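Local coordinates for nisin biosynthesis protein NisC (PDB 2G0D) that catalyses the cyclisation step of nisin biosynthesis, in which cysteine thiols add to dehydrated residues of the precursor peptide to form thioether rings, at residues E309-M312 / Q313-L316; F242-E245 / R246-F250; L148-D152 / E153-D157. All blocks are in the same frame, centred on the assembly; numbering follows the deposited sequence.

Contact 1: residues E309-M312 / Q313-L316; sequences ESAM and QRKL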
ATOM      1  N   GLU A 309      -9.121 -16.570   0.715  1.00 32.40           N
ATOM      2  CA  GLU A 309      -9.399 -17.699   1.596  1.00 33.83           C
ATOM      3  C   GLU A 309      -8.365 -18.800   1.358  1.00 32.55           C
ATOM      4  O   GLU A 309      -7.867 -19.396   2.311  1.00 32.63           O
ATOM      5  CB  GLU A 309     -10.829 -18.194   1.385  1.00 32.35           C
ATOM      6  CG  GLU A 309     -11.360 -19.017   2.507  1.00 37.87           C
ATOM      7  CD  GLU A 309     -12.830 -19.436   2.319  1.00 38.34           C
ATOM      8  OE1 GLU A 309     -13.408 -19.268   1.205  1.00 44.10           O
ATOM      9  OE2 GLU A 309     -13.402 -19.928   3.317  1.00 44.78           O
ATOM     10  N   SER A 310      -8.015 -19.006   0.089  1.00 31.61           N
ATOM     11  CA  SER A 310      -6.970 -19.943  -0.309  1.00 31.62           C
ATOM     12  C   SER A 310      -5.652 -19.588   0.333  1.00 31.43           C
ATOM     13  O   SER A 310      -4.934 -20.468   0.800  1.00 31.47           O
ATOM     14  CB  SER A 310      -6.773 -19.926  -1.827  1.00 31.62           C
ATOM     15  OG  SER A 310      -6.046 -21.059  -2.233  1.00 31.39           O
ATOM     16  N   ALA A 311      -5.329 -18.302   0.321  1.00 31.03           N
ATOM     17  CA  ALA A 311      -4.083 -17.801   0.904  1.00 31.20           C
ATOM     18  C   ALA A 311      -4.076 -17.886   2.427  1.00 31.43           C
ATOM     19  O   ALA A 311      -3.064 -18.212   3.014  1.00 31.91           O
ATOM     20  CB  ALA A 311      -3.828 -16.385   0.454  1.00 30.95           C
ATOM     21  N   MET A 312      -5.209 -17.618   3.062  1.00 31.81           N
ATOM     22  CA  MET A 312      -5.318 -17.766   4.513  1.00 32.48           C
ATOM     23  C   MET A 312      -5.102 -19.220   4.935  1.00 33.58           C
ATOM     24  O   MET A 312      -4.327 -19.502   5.844  1.00 34.12           O
ATOM     25  CB  MET A 312      -6.659 -17.222   5.016  1.00 32.61           C
ATOM     26  CG  MET A 312      -6.829 -15.687   4.830  1.00 31.50           C
ATOM     27  SD  MET A 312      -5.415 -14.712   5.428  1.00 33.97           S
ATOM     28  CE  MET A 312      -5.382 -15.192   7.170  1.00 30.54           C
ATOM     29  N   GLN A 313      -5.752 -20.140   4.234  1.00 33.78           N
ATOM     30  CA  GLN A 313      -5.560 -21.563   4.458  1.00 34.77           C
ATOM     31  C   GLN A 313      -4.102 -21.970   4.302  1.00 33.81           C
ATOM     32  O   GLN A 313      -3.624 -22.793   5.076  1.00 33.97           O
ATOM     33  CB  GLN A 313      -6.439 -22.386   3.506  1.00 33.92           C
ATOM     34  CG  GLN A 313      -7.926 -22.386   3.873  1.00 36.20           C
ATOM     35  CD  GLN A 313      -8.836 -22.828   2.719  1.00 37.31           C
ATOM     36  OE1 GLN A 313      -8.352 -23.194   1.643  1.00 42.82           O
ATOM     37  NE2 GLN A 313     -10.156 -22.783   2.937  1.00 37.96           N
ATOM     38  N   ARG A 314      -3.422 -21.378   3.314  1.00 33.46           N
ATOM     39  CA  ARG A 314      -2.080 -21.809   2.851  1.00 33.06           C
ATOM     40  C   ARG A 314      -0.895 -21.100   3.548  1.00 33.42           C
ATOM     41  O   ARG A 314       0.030 -21.752   4.019  1.00 33.31           O
ATOM     42  CB  ARG A 314      -1.993 -21.622   1.323  1.00 32.70           C
ATOM     43  CG  ARG A 314      -0.723 -22.146   0.633  1.00 31.94           C
ATOM     44  CD  ARG A 314      -0.750 -21.878  -0.868  1.00 31.20           C
ATOM     45  NE  ARG A 314      -1.154 -20.492  -1.138  1.00 31.49           N
ATOM     46  CZ  ARG A 314      -2.284 -20.137  -1.760  1.00 30.22           C
ATOM     47  NH1 ARG A 314      -3.136 -21.050  -2.245  1.00 28.02           N
ATOM     48  NH2 ARG A 314      -2.540 -18.868  -1.923  1.00 28.67           N
ATOM     49  N   LYS A 315      -0.941 -19.767   3.602  1.00 33.39           N
ATOM     50  CA  LYS A 315       0.102 -18.933   4.217  1.00 33.61           C
ATOM     51  C   LYS A 315       1.492 -19.220   3.640  1.00 33.33           C
ATOM     52  O   LYS A 315       2.468 -19.318   4.362  1.00 33.12           O
ATOM     53  CB  LYS A 315       0.122 -19.047   5.756  1.00 33.57           C
ATOM     54  CG  LYS A 315      -1.231 -18.998   6.437  1.00 35.33           C
ATOM     55  CD  LYS A 315      -1.079 -18.806   7.922  1.00 36.62           C
ATOM     56  CE  LYS A 315      -1.850 -19.816   8.698  1.00 36.91           C
ATOM     57  NZ  LYS A 315      -3.300 -19.793   8.446  1.00 39.18           N
ATOM     58  N   LEU A 316       1.568 -19.308   2.324  1.00 33.54           N
ATOM     59  CA  LEU A 316       2.811 -19.616   1.640  1.00 33.62           C
ATOM     60  C   LEU A 316       3.886 -18.566   1.916  1.00 33.74           C
ATOM     61  O   LEU A 316       3.655 -17.361   1.761  1.00 34.65           O
ATOM     62  CB  LEU A 316       2.518 -19.729   0.149  1.00 32.97           C
ATOM     63  CG  LEU A 316       3.523 -20.376  -0.779  1.00 32.97           C
ATOM     64  CD1 LEU A 316       3.755 -21.865  -0.440  1.00 32.03           C
ATOM     65  CD2 LEU A 316       3.041 -20.162  -2.207  1.00 30.67           C
TER
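Glu309 lies in the last turns of helix 298-314, its carbonyl O taking a nearly straight hydrogen bond from Gln313 N at 3.0 Å. The two side chains run at a slant to one another, with CG of Glu309 4.0 Å from NE2 of Gln313 and the carboxylate and amide planes 40° apart. At Ser310 the side chain itself takes part: OG receives a bent hydrogen bond from Arg314 NH1 at 2.9 Å, the hydroxyl tilted from the guanidinium plane, while the backbone O of Ser310 lies over one face of that group, toward its rim. A bend at chi3 (47°) folds the arginine back over the turn, and NH2 goes on to a salt bridge with Asp275. Ala311 O accepts Lys315 N at 2.7 Å and a weak bond from Arg314 N at 3.2 Å. Lys315 has a positive phi of 54° and takes the chain out of the helix. Its side chain then curls round, and NZ bonds to Met312 O at 2.8 Å, satisfying a carbonyl of the final turn from a residue that has already left it. This is the C-terminal end of helix 298-314. Met312 packs on Tyr327, Leu330 and Cys334 of helix 327-341 and on Tyr349 of helix 347-355, while Asp275 also holds the backbone of Leu316.

Contact 2: residues F242-E245 / R246-F250; sequences FELE and RKKQF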
ATOM      1  N   PHE A 242      -3.401 -15.424 -16.762  1.00 35.99           N
ATOM      2  CA  PHE A 242      -2.143 -16.005 -16.297  1.00 35.18           C
ATOM      3  C   PHE A 242      -2.220 -16.692 -14.916  1.00 34.59           C
ATOM      4  O   PHE A 242      -1.199 -17.167 -14.401  1.00 34.77           O
ATOM      5  CB  PHE A 242      -1.001 -14.988 -16.407  1.00 35.21           C
ATOM      6  CG  PHE A 242      -0.638 -14.635 -17.842  1.00 35.91           C
ATOM      7  CD1 PHE A 242      -1.076 -13.444 -18.415  1.00 35.71           C
ATOM      8  CD2 PHE A 242       0.138 -15.503 -18.619  1.00 36.16           C
ATOM      9  CE1 PHE A 242      -0.735 -13.120 -19.747  1.00 36.73           C
ATOM     10  CE2 PHE A 242       0.467 -15.196 -19.945  1.00 36.19           C
ATOM     11  CZ  PHE A 242       0.030 -14.000 -20.503  1.00 36.19           C
ATOM     12  N   GLU A 243      -3.421 -16.756 -14.330  1.00 33.94           N
ATOM     13  CA  GLU A 243      -3.642 -17.504 -13.082  1.00 33.52           C
ATOM     14  C   GLU A 243      -3.153 -18.946 -13.230  1.00 33.22           C
ATOM     15  O   GLU A 243      -3.406 -19.593 -14.260  1.00 32.99           O
ATOM     16  CB  GLU A 243      -5.111 -17.517 -12.677  1.00 32.88           C
ATOM     17  CG  GLU A 243      -5.345 -18.258 -11.374  1.00 33.20           C
ATOM     18  CD  GLU A 243      -6.816 -18.362 -10.960  1.00 34.84           C
ATOM     19  OE1 GLU A 243      -7.710 -17.835 -11.662  1.00 35.89           O
ATOM     20  OE2 GLU A 243      -7.072 -18.988  -9.910  1.00 36.86           O
ATOM     21  N   LEU A 244      -2.439 -19.439 -12.217  1.00 32.85           N
ATOM     22  CA  LEU A 244      -1.978 -20.835 -12.237  1.00 32.95           C
ATOM     23  C   LEU A 244      -3.147 -21.799 -12.028  1.00 33.11           C
ATOM     24  O   LEU A 244      -4.244 -21.410 -11.603  1.00 32.64           O
ATOM     25  CB  LEU A 244      -0.842 -21.083 -11.238  1.00 32.00           C
ATOM     26  CG  LEU A 244       0.406 -20.216 -11.435  1.00 32.12           C
ATOM     27  CD1 LEU A 244       1.441 -20.446 -10.311  1.00 29.66           C
ATOM     28  CD2 LEU A 244       1.016 -20.454 -12.818  1.00 32.66           C
ATOM     29  N   GLU A 245      -2.904 -23.064 -12.328  1.00 33.55           N
ATOM     30  CA  GLU A 245      -3.996 -23.977 -12.587  1.00 34.30           C
ATOM     31  C   GLU A 245      -3.994 -25.146 -11.618  1.00 33.84           C
ATOM     32  O   GLU A 245      -2.934 -25.535 -11.094  1.00 33.80           O
ATOM     33  CB  GLU A 245      -3.923 -24.440 -14.052  1.00 34.53           C
ATOM     34  CG  GLU A 245      -4.495 -23.400 -15.031  1.00 35.98           C
ATOM     35  CD  GLU A 245      -3.992 -23.518 -16.472  1.00 37.17           C
ATOM     36  OE1 GLU A 245      -4.368 -22.628 -17.277  1.00 41.16           O
ATOM     37  OE2 GLU A 245      -3.227 -24.460 -16.812  1.00 40.61           O
ATOM     38  N   ARG A 246      -5.199 -25.669 -11.362  1.00 33.15           N
ATOM     39  CA  ARG A 246      -5.406 -26.926 -10.625  1.00 32.32           C
ATOM     40  C   ARG A 246      -4.897 -26.833  -9.162  1.00 31.45           C
ATOM     41  O   ARG A 246      -5.374 -25.989  -8.405  1.00 30.52           O
ATOM     42  CB  ARG A 246      -4.803 -28.125 -11.383  1.00 32.15           C
ATOM     43  CG  ARG A 246      -5.232 -28.288 -12.874  1.00 35.90           C
ATOM     44  CD  ARG A 246      -6.568 -28.998 -13.046  1.00 37.53           C
ATOM     45  NE  ARG A 246      -6.483 -30.459 -13.285  1.00 38.44           N
ATOM     46  CZ  ARG A 246      -6.213 -31.366 -12.348  1.00 39.10           C
ATOM     47  NH1 ARG A 246      -6.188 -32.646 -12.640  1.00 38.53           N
ATOM     48  NH2 ARG A 246      -5.944 -30.990 -11.102  1.00 43.30           N
ATOM     49  N   LYS A 247      -3.929 -27.682  -8.791  1.00 30.74           N
ATOM     50  CA  LYS A 247      -3.307 -27.663  -7.455  1.00 30.23           C
ATOM     51  C   LYS A 247      -2.744 -26.294  -7.091  1.00 30.25           C
ATOM     52  O   LYS A 247      -2.588 -25.973  -5.913  1.00 30.73           O
ATOM     53  CB  LYS A 247      -2.227 -28.753  -7.328  1.00 29.83           C
ATOM     54  CG  LYS A 247      -2.704 -30.151  -7.733  1.00 28.41           C
ATOM     55  CD  LYS A 247      -1.731 -31.252  -7.331  1.00 29.53           C
ATOM     56  CE  LYS A 247      -0.451 -31.280  -8.164  1.00 29.87           C
ATOM     57  NZ  LYS A 247       0.309 -32.584  -7.929  1.00 25.09           N
ATOM     58  N   LYS A 248      -2.466 -25.483  -8.109  1.00 30.73           N
ATOM     59  CA  LYS A 248      -2.011 -24.111  -7.934  1.00 31.24           C
ATOM     60  C   LYS A 248      -3.076 -23.060  -8.282  1.00 31.76           C
ATOM     61  O   LYS A 248      -2.761 -21.876  -8.557  1.00 31.46           O
ATOM     62  CB  LYS A 248      -0.754 -23.878  -8.755  1.00 31.64           C
ATOM     63  CG  LYS A 248       0.422 -24.751  -8.337  1.00 32.38           C
ATOM     64  CD  LYS A 248       1.679 -23.948  -8.514  1.00 34.53           C
ATOM     65  CE  LYS A 248       2.726 -24.725  -9.243  1.00 35.85           C
ATOM     66  NZ  LYS A 248       2.388 -24.983 -10.667  1.00 38.22           N
ATOM     67  N   GLN A 249      -4.336 -23.482  -8.272  1.00 31.57           N
ATOM     68  CA  GLN A 249      -5.443 -22.533  -8.390  1.00 32.11           C
ATOM     69  C   GLN A 249      -5.270 -21.414  -7.353  1.00 31.98           C
ATOM     70  O   GLN A 249      -4.820 -21.659  -6.228  1.00 32.73           O
ATOM     71  CB  GLN A 249      -6.782 -23.246  -8.212  1.00 31.95           C
ATOM     72  CG  GLN A 249      -7.987 -22.352  -8.419  1.00 33.64           C
ATOM     73  CD  GLN A 249      -9.295 -23.125  -8.482  1.00 33.78           C
ATOM     74  OE1 GLN A 249      -9.415 -24.228  -7.942  1.00 33.68           O
ATOM     75  NE2 GLN A 249     -10.292 -22.532  -9.135  1.00 33.07           N
ATOM     76  N   PHE A 250      -5.596 -20.196  -7.768  1.00 32.08           N
ATOM     77  CA  PHE A 250      -5.527 -18.976  -6.939  1.00 32.19           C
ATOM     78  C   PHE A 250      -4.098 -18.500  -6.667  1.00 32.25           C
ATOM     79  O   PHE A 250      -3.859 -17.745  -5.722  1.00 32.64           O
ATOM     80  CB  PHE A 250      -6.323 -19.108  -5.626  1.00 31.43           C
ATOM     81  CG  PHE A 250      -7.723 -19.617  -5.807  1.00 31.25           C
ATOM     82  CD1 PHE A 250      -8.638 -18.926  -6.584  1.00 30.92           C
ATOM     83  CD2 PHE A 250      -8.129 -20.798  -5.196  1.00 31.14           C
ATOM     84  CE1 PHE A 250      -9.938 -19.412  -6.752  1.00 29.90           C
ATOM     85  CE2 PHE A 250      -9.433 -21.283  -5.367  1.00 31.47           C
ATOM     86  CZ  PHE A 250     -10.329 -20.577  -6.142  1.00 29.03           C
TER
HETATM   87  O   HOH W   1      -9.320 -20.332 -10.455  1.00 38.60           O
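Glu245 O accepts the backbone N of Lys248 at 3.0 Å, closing a type II' turn with Arg246 and Lys247 at its corners, and Gln249 N bonds back to Arg246 O in a second, overlapping turn. The reversal, in the surface loop between helix 226-242 and strand 255-256, brings Glu243 up against Phe250. Fully stretched, with CG opposite the backbone N (chi1 -179°), the glutamate carries OE2 to Phe250 N at 2.9 Å, using the anti lone pair of that oxygen. OE2 also accepts a hydrogen bond from a water at 2.7 Å, which takes one from NE2 of Gln249. The CG of Gln249 lies 3.4 Å above the middle of the Phe250 ring, which packs on helix 298-314. Closer to the turn, Leu244 CB lies 3.4 Å from Lys248 O and 3.7 Å from Lys248 CB, and Leu244 CD1 comes to 3.9 Å from Lys248 CD, so the lysine contributes its aliphatic part. One carboxylate serves several partners, because OE1 of Glu243 forms a salt bridge with Lys303 of helix 298-314. Its negative charge is probably stabilised by that lysine, while OE2 ties down the returning arm of the loop through a backbone amide and a shared water.

Contact 3: residues L148-D152 / E153-D157; sequences LLIND and EQYDD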
ATOM      1  N   LEU A 148      -6.539  10.983  -3.443  1.00 27.73           N
ATOM      2  CA  LEU A 148      -7.978  10.707  -3.517  1.00 27.85           C
ATOM      3  C   LEU A 148      -8.767  10.907  -2.209  1.00 29.06           C
ATOM      4  O   LEU A 148     -10.009  10.933  -2.217  1.00 29.21           O
ATOM      5  CB  LEU A 148      -8.239   9.310  -4.103  1.00 28.11           C
ATOM      6  CG  LEU A 148      -7.899   9.198  -5.597  1.00 27.83           C
ATOM      7  CD1 LEU A 148      -7.810   7.734  -5.995  1.00 28.47           C
ATOM      8  CD2 LEU A 148      -8.916   9.952  -6.494  1.00 25.16           C
ATOM      9  N   LEU A 149      -8.052  11.093  -1.111  1.00 29.20           N
ATOM     10  CA  LEU A 149      -8.648  11.504   0.159  1.00 29.71           C
ATOM     11  C   LEU A 149      -8.904  13.013   0.247  1.00 30.43           C
ATOM     12  O   LEU A 149      -9.582  13.453   1.163  1.00 30.52           O
ATOM     13  CB  LEU A 149      -7.721  11.112   1.323  1.00 28.87           C
ATOM     14  CG  LEU A 149      -7.545   9.611   1.621  1.00 28.50           C
ATOM     15  CD1 LEU A 149      -6.464   9.465   2.688  1.00 26.70           C
ATOM     16  CD2 LEU A 149      -8.896   8.963   2.069  1.00 23.63           C
ATOM     17  N   ILE A 150      -8.312  13.801  -0.651  1.00 30.34           N
ATOM     18  CA  ILE A 150      -8.554  15.238  -0.644  1.00 30.95           C
ATOM     19  C   ILE A 150      -9.753  15.552  -1.535  1.00 31.53           C
ATOM     20  O   ILE A 150      -9.738  15.264  -2.732  1.00 31.11           O
ATOM     21  CB  ILE A 150      -7.312  16.049  -1.133  1.00 31.01           C
ATOM     22  CG1 ILE A 150      -6.027  15.630  -0.402  1.00 29.54           C
ATOM     23  CG2 ILE A 150      -7.545  17.540  -0.971  1.00 30.56           C
ATOM     24  CD1 ILE A 150      -4.768  16.187  -1.068  1.00 30.85           C
ATOM     25  N   ASN A 151     -10.783  16.162  -0.954  1.00 32.50           N
ATOM     26  CA  ASN A 151     -11.992  16.499  -1.720  1.00 33.93           C
ATOM     27  C   ASN A 151     -11.937  17.854  -2.442  1.00 34.30           C
ATOM     28  O   ASN A 151     -12.787  18.155  -3.262  1.00 35.35           O
ATOM     29  CB  ASN A 151     -13.255  16.379  -0.851  1.00 33.74           C
ATOM     30  CG  ASN A 151     -13.447  14.974  -0.283  1.00 35.41           C
ATOM     31  OD1 ASN A 151     -13.595  14.811   0.927  1.00 38.72           O
ATOM     32  ND2 ASN A 151     -13.428  13.961  -1.142  1.00 32.41           N
ATOM     33  N   ASP A 152     -10.933  18.656  -2.141  1.00 35.12           N
ATOM     34  CA  ASP A 152     -10.717  19.946  -2.814  1.00 35.16           C
ATOM     35  C   ASP A 152     -10.616  19.763  -4.335  1.00 35.45           C
ATOM     36  O   ASP A 152      -9.706  19.070  -4.810  1.00 34.64           O
ATOM     37  CB  ASP A 152      -9.442  20.576  -2.270  1.00 34.89           C
ATOM     38  CG  ASP A 152      -9.258  22.023  -2.699  1.00 36.36           C
ATOM     39  OD1 ASP A 152      -9.952  22.502  -3.629  1.00 35.69           O
ATOM     40  OD2 ASP A 152      -8.384  22.681  -2.100  1.00 36.42           O
ATOM     41  N   GLU A 153     -11.532  20.394  -5.090  1.00 35.40           N
ATOM     42  CA  GLU A 153     -11.579  20.225  -6.556  1.00 36.58           C
ATOM     43  C   GLU A 153     -10.368  20.786  -7.336  1.00 35.90           C
ATOM     44  O   GLU A 153     -10.189  20.480  -8.522  1.00 35.80           O
ATOM     45  CB  GLU A 153     -12.921  20.712  -7.156  1.00 36.51           C
ATOM     46  CG  GLU A 153     -12.981  22.165  -7.604  1.00 38.45           C
ATOM     47  CD  GLU A 153     -14.312  22.514  -8.307  1.00 40.80           C
ATOM     48  OE1 GLU A 153     -14.295  22.987  -9.478  1.00 45.81           O
ATOM     49  OE2 GLU A 153     -15.381  22.322  -7.686  1.00 46.56           O
ATOM     50  N   GLN A 154      -9.528  21.578  -6.672  1.00 35.69           N
ATOM     51  CA  GLN A 154      -8.314  22.100  -7.312  1.00 35.81           C
ATOM     52  C   GLN A 154      -7.336  20.969  -7.710  1.00 34.74           C
ATOM     53  O   GLN A 154      -6.468  21.169  -8.558  1.00 34.53           O
ATOM     54  CB  GLN A 154      -7.626  23.149  -6.421  1.00 35.48           C
ATOM     55  CG  GLN A 154      -7.042  22.590  -5.115  1.00 36.41           C
ATOM     56  CD  GLN A 154      -6.082  23.568  -4.439  1.00 37.61           C
ATOM     57  OE1 GLN A 154      -5.115  24.020  -5.054  1.00 40.62           O
ATOM     58  NE2 GLN A 154      -6.335  23.886  -3.175  1.00 36.76           N
ATOM     59  N   TYR A 155      -7.509  19.776  -7.128  1.00 34.07           N
ATOM     60  CA  TYR A 155      -6.628  18.638  -7.433  1.00 32.73           C
ATOM     61  C   TYR A 155      -7.204  17.674  -8.476  1.00 32.56           C
ATOM     62  O   TYR A 155      -6.619  16.622  -8.769  1.00 31.54           O
ATOM     63  CB  TYR A 155      -6.210  17.945  -6.153  1.00 32.89           C
ATOM     64  CG  TYR A 155      -5.442  18.872  -5.221  1.00 33.69           C
ATOM     65  CD1 TYR A 155      -4.220  19.456  -5.629  1.00 33.99           C
ATOM     66  CD2 TYR A 155      -5.945  19.203  -3.963  1.00 32.97           C
ATOM     67  CE1 TYR A 155      -3.515  20.318  -4.789  1.00 30.84           C
ATOM     68  CE2 TYR A 155      -5.253  20.066  -3.119  1.00 32.14           C
ATOM     69  CZ  TYR A 155      -4.036  20.616  -3.541  1.00 32.73           C
ATOM     70  OH  TYR A 155      -3.335  21.459  -2.709  1.00 33.32           O
ATOM     71  N   ASP A 156      -8.334  18.077  -9.066  1.00 31.68           N
ATOM     72  CA  ASP A 156      -9.037  17.283 -10.057  1.00 31.14           C
ATOM     73  C   ASP A 156      -8.175  17.076 -11.278  1.00 30.41           C
ATOM     74  O   ASP A 156      -8.070  15.955 -11.797  1.00 30.08           O
ATOM     75  CB  ASP A 156     -10.378  17.942 -10.424  1.00 31.33           C
ATOM     76  CG  ASP A 156     -11.462  17.720  -9.340  1.00 32.95           C
ATOM     77  OD1 ASP A 156     -11.210  17.005  -8.336  1.00 33.36           O
ATOM     78  OD2 ASP A 156     -12.570  18.269  -9.490  1.00 35.51           O
ATOM     79  N   ASP A 157      -7.520  18.142 -11.705  1.00 29.90           N
ATOM     80  CA  ASP A 157      -6.666  18.080 -12.881  1.00 30.44           C
ATOM     81  C   ASP A 157      -5.489  17.130 -12.669  1.00 29.54           C
ATOM     82  O   ASP A 157      -5.253  16.278 -13.511  1.00 29.70           O
ATOM     83  CB  ASP A 157      -6.216  19.483 -13.336  1.00 30.58           C
ATOM     84  CG  ASP A 157      -7.348  20.286 -13.933  1.00 33.15           C
ATOM     85  OD1 ASP A 157      -8.194  19.709 -14.646  1.00 36.12           O
ATOM     86  OD2 ASP A 157      -7.407  21.516 -13.704  1.00 38.53           O
TER
HETATM   87  O   HOH W   2      -9.500  16.892  -6.278  1.00 31.21           O
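Asp152 and Gln154 meet in a local turn leading into helix 156-168, at the protein surface after helix 140-147, where an aspartate organises the chain just ahead of the first helical turn. Asp152 OD1 receives Gln154 N at 3.2 Å, the defining bond of an Asx turn, and Asp152 O accepts Tyr155 N at 3.3 Å, so side chain and backbone of one residue hold the same bend. The other carboxylate oxygen is used as well: OD2 takes a short bond of 2.6 Å from Gln154 NE2. That oxygen lies in the amide plane, whereas the amide nitrogen approaches from above the carboxylate plane, the two flat groups being turned 66° apart. Gln154 can reach back because its chi1 of 67° turns CG in over its own backbone, flanked by N and C. The same CG rests 3.6 Å over the centre of the Tyr155 ring. On the apolar side Ile150 CG2 touches Tyr155 CD2 at 3.8 Å. A water donates to both Asp152 O, at 2.6 Å, and Asp156 OD1, linking the bend to the helix start. Tyr155 packs against Asn110, Arg111 and Glu114 of helix 100-122, and Ile150 touches Asn110 as well. Asp156 OD1 is also bonded to Tyr223 OH, in the loop after helix 208-221, and Lys159 NZ, one turn into helix 156-168, hydrogen-bonds to Ile150 O.

Along the chain contact 3 comes first, then contact 2, then contact 1, all in the one lanthionine synthetase C-like alpha toroid. Contacts 1 and 2 are neighbours, their centres about 13 Å apart: the loop after helix 226-242 lies against helix 298-314, with Phe250 CD2 3.6 Å from Ser310 OG. Contact 3 lies on the opposite side of the chain's centre, its centre about 38 Å from that of contact 1 and 40 Å from that of contact 2. Each shapes a connection at a helix end. Contact 1 also adjoins elements close in sequence to the zinc ligands, since Asp275 precedes Cys278 and helix 327-341 follows Cys324 and His325.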